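Local coordinates for SusD superfamily protein (Bacteroides vulgatus ATCC 8482, PDB 3JQ0), which probably binds glycans or other nutrients at the bacterial outer membrane, at residues Pro267-Met272 and Gly350-Phe355. Numbering follows the deposited sequence.
Sequences PAQDKM and GSTRSF
Ser351 meets the helix 269-275 through its backbone: its carbonyl O accepts a hydrogen bond of 3.3 Å from NE2 of Gln269. The N-H points at the oxygen with an angle of 153°, and the acceptor lies close to the plane of the glutamine amide, although the donor stands tilted from the plane of the carbonyl. A main-chain acceptor asks nothing of its own side chain, so a small serine serves well in this exposed loop. Next comes Thr352, whose methyl CG2 packs against the same amide, 3.7 Å from OE1 and 3.8 Å from NE2 of Gln269; the two side chains cross at about a right angle. In the branched threonine OG1 sits between the backbone N and the carbonyl carbon (chi1 68°), which leaves CG2 anti to the carbonyl carbon and against the amide. Glutamine suits the first turn because its side chain is long: with CG anti to the backbone N (chi1 -176°) and the chain extended beyond it, the amide spans a gap that leaves the nearest CA atoms, those of Gln269 and Thr352, 8.1 Å apart. NE2 also donates to Ala290 O, so two carbonyls hold the amide. Both carbonyls would probably lose this donor if an alanine stood here, and Thr352 CG2 the amide it packs against. The contact thus joins a short helix, with Ala268 at its N-cap position and Asn293 OD1 accepting from Gln269 N, to the loop between strands 332-339 and 359-363: a helix-to-loop tether at the surface of the SusD-family region.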
loop_
_atom_site.group_PDB
_atom_site.type_symbol
_atom_site.label_atom_id
_atom_site.label_comp_id
_atom_site.label_asym_id
_atom_site.label_seq_id
_atom_site.Cartn_x
_atom_site.Cartn_y
_atom_site.Cartn_z
ATOM N N PRO A 267 3.047 19.018 -5.518
ATOM C CA PRO A 267 2.902 20.494 -5.537
ATOM C C PRO A 267 2.821 21.049 -6.949
ATOM O O PRO A 267 3.355 20.486 -7.898
ATOM C CB PRO A 267 4.206 20.969 -4.875
ATOM C CG PRO A 267 5.201 19.859 -5.191
ATOM C CD PRO A 267 4.370 18.618 -5.035
ATOM N N ALA A 268 2.230 22.233 -7.061
ATOM C CA ALA A 268 2.265 23.008 -8.289
ATOM C C ALA A 268 3.659 23.557 -8.595
ATOM O O ALA A 268 4.347 24.060 -7.712
ATOM C CB ALA A 268 1.285 24.175 -8.222
ATOM N N GLN A 269 4.026 23.466 -9.867
ATOM C CA GLN A 269 5.298 24.003 -10.311
ATOM C C GLN A 269 5.457 25.480 -9.932
ATOM O O GLN A 269 6.527 25.918 -9.542
ATOM C CB GLN A 269 5.455 23.777 -11.808
ATOM C CG GLN A 269 6.782 24.200 -12.373
ATOM C CD GLN A 269 6.957 23.739 -13.803
ATOM O OE1 GLN A 269 6.094 23.987 -14.669
ATOM N NE2 GLN A 269 8.004 22.967 -14.047
ATOM N N ASP A 270 4.408 26.258 -10.107
ATOM C CA ASP A 270 4.510 27.671 -9.835
ATOM C C ASP A 270 4.890 27.947 -8.366
ATOM O O ASP A 270 5.600 28.907 -8.082
ATOM C CB ASP A 270 3.237 28.445 -10.218
ATOM C CG ASP A 270 2.100 28.237 -9.268
ATOM O OD1 ASP A 270 1.600 27.120 -9.259
ATOM O OD2 ASP A 270 1.749 29.170 -8.458
ATOM N N LYS A 271 4.432 27.120 -7.441
ATOM C CA LYS A 271 4.801 27.278 -6.037
ATOM C C LYS A 271 6.264 26.919 -5.854
ATOM O O LYS A 271 7.026 27.633 -5.182
ATOM C CB LYS A 271 3.914 26.421 -5.122
ATOM C CG LYS A 271 2.452 26.837 -5.099
ATOM C CD LYS A 271 2.258 28.192 -4.436
ATOM C CE LYS A 271 0.780 28.542 -4.247
ATOM N NZ LYS A 271 0.143 28.632 -5.510
HETATM N N MSE A 272 6.697 25.832 -6.482
HETATM C CA MSE A 272 8.084 25.419 -6.393
HETATM C C MSE A 272 9.036 26.467 -6.967
HETATM O O MSE A 272 10.122 26.671 -6.460
HETATM C CB MSE A 272 8.335 24.125 -7.105
HETATM C CG MSE A 272 7.589 22.905 -6.554
HETATM SE SE MSE A 272 7.928 22.533 -4.670
HETATM C CE MSE A 272 9.779 21.990 -4.778
ATOM N N GLY A 350 10.774 17.543 -22.276
ATOM C CA GLY A 350 9.711 17.926 -21.338
ATOM C C GLY A 350 10.077 19.062 -20.418
ATOM O O GLY A 350 11.267 19.409 -20.285
ATOM N N SER A 351 9.069 19.670 -19.794
ATOM C CA SER A 351 9.294 20.691 -18.799
ATOM C C SER A 351 8.824 20.298 -17.417
ATOM O O SER A 351 9.127 21.024 -16.456
ATOM C CB SER A 351 8.640 22.013 -19.166
ATOM O OG SER A 351 7.249 21.941 -19.211
ATOM N N THR A 352 8.039 19.215 -17.288
ATOM C CA THR A 352 7.598 18.748 -15.988
ATOM C C THR A 352 7.916 17.275 -15.829
ATOM O O THR A 352 7.969 16.521 -16.803
ATOM C CB THR A 352 6.141 19.029 -15.754
ATOM O OG1 THR A 352 5.349 18.218 -16.625
ATOM C CG2 THR A 352 5.784 20.530 -15.858
ATOM N N ARG A 353 8.041 16.846 -14.571
ATOM C CA ARG A 353 8.310 15.456 -14.248
ATOM C C ARG A 353 7.149 14.556 -14.694
ATOM O O ARG A 353 6.002 14.951 -14.593
ATOM C CB ARG A 353 8.517 15.330 -12.743
ATOM C CG ARG A 353 9.222 14.067 -12.296
ATOM C CD ARG A 353 10.712 14.046 -12.628
ATOM N NE ARG A 353 11.471 15.117 -12.010
ATOM C CZ ARG A 353 11.856 15.141 -10.729
ATOM N NH1 ARG A 353 11.506 14.180 -9.880
ATOM N NH2 ARG A 353 12.537 16.177 -10.266
ATOM N N SER A 354 7.503 13.372 -15.165
ATOM C CA SER A 354 6.530 12.365 -15.543
ATOM C C SER A 354 6.489 11.268 -14.486
ATOM O O SER A 354 7.501 10.597 -14.234
ATOM C CB SER A 354 6.894 11.782 -16.908
ATOM O OG SER A 354 6.816 12.795 -17.927
ATOM N N PHE A 355 5.330 11.076 -13.872
ATOM C CA PHE A 355 5.161 10.107 -12.774
ATOM C C PHE A 355 4.837 8.735 -13.312
ATOM O O PHE A 355 3.677 8.282 -13.311
ATOM C CB PHE A 355 4.148 10.667 -11.764
ATOM C CG PHE A 355 4.690 11.882 -11.072
ATOM C CD1 PHE A 355 5.612 11.753 -10.050
ATOM C CD2 PHE A 355 4.369 13.158 -11.481
ATOM C CE1 PHE A 355 6.166 12.836 -9.407
ATOM C CE2 PHE A 355 4.902 14.294 -10.812
ATOM C CZ PHE A 355 5.815 14.105 -9.795
#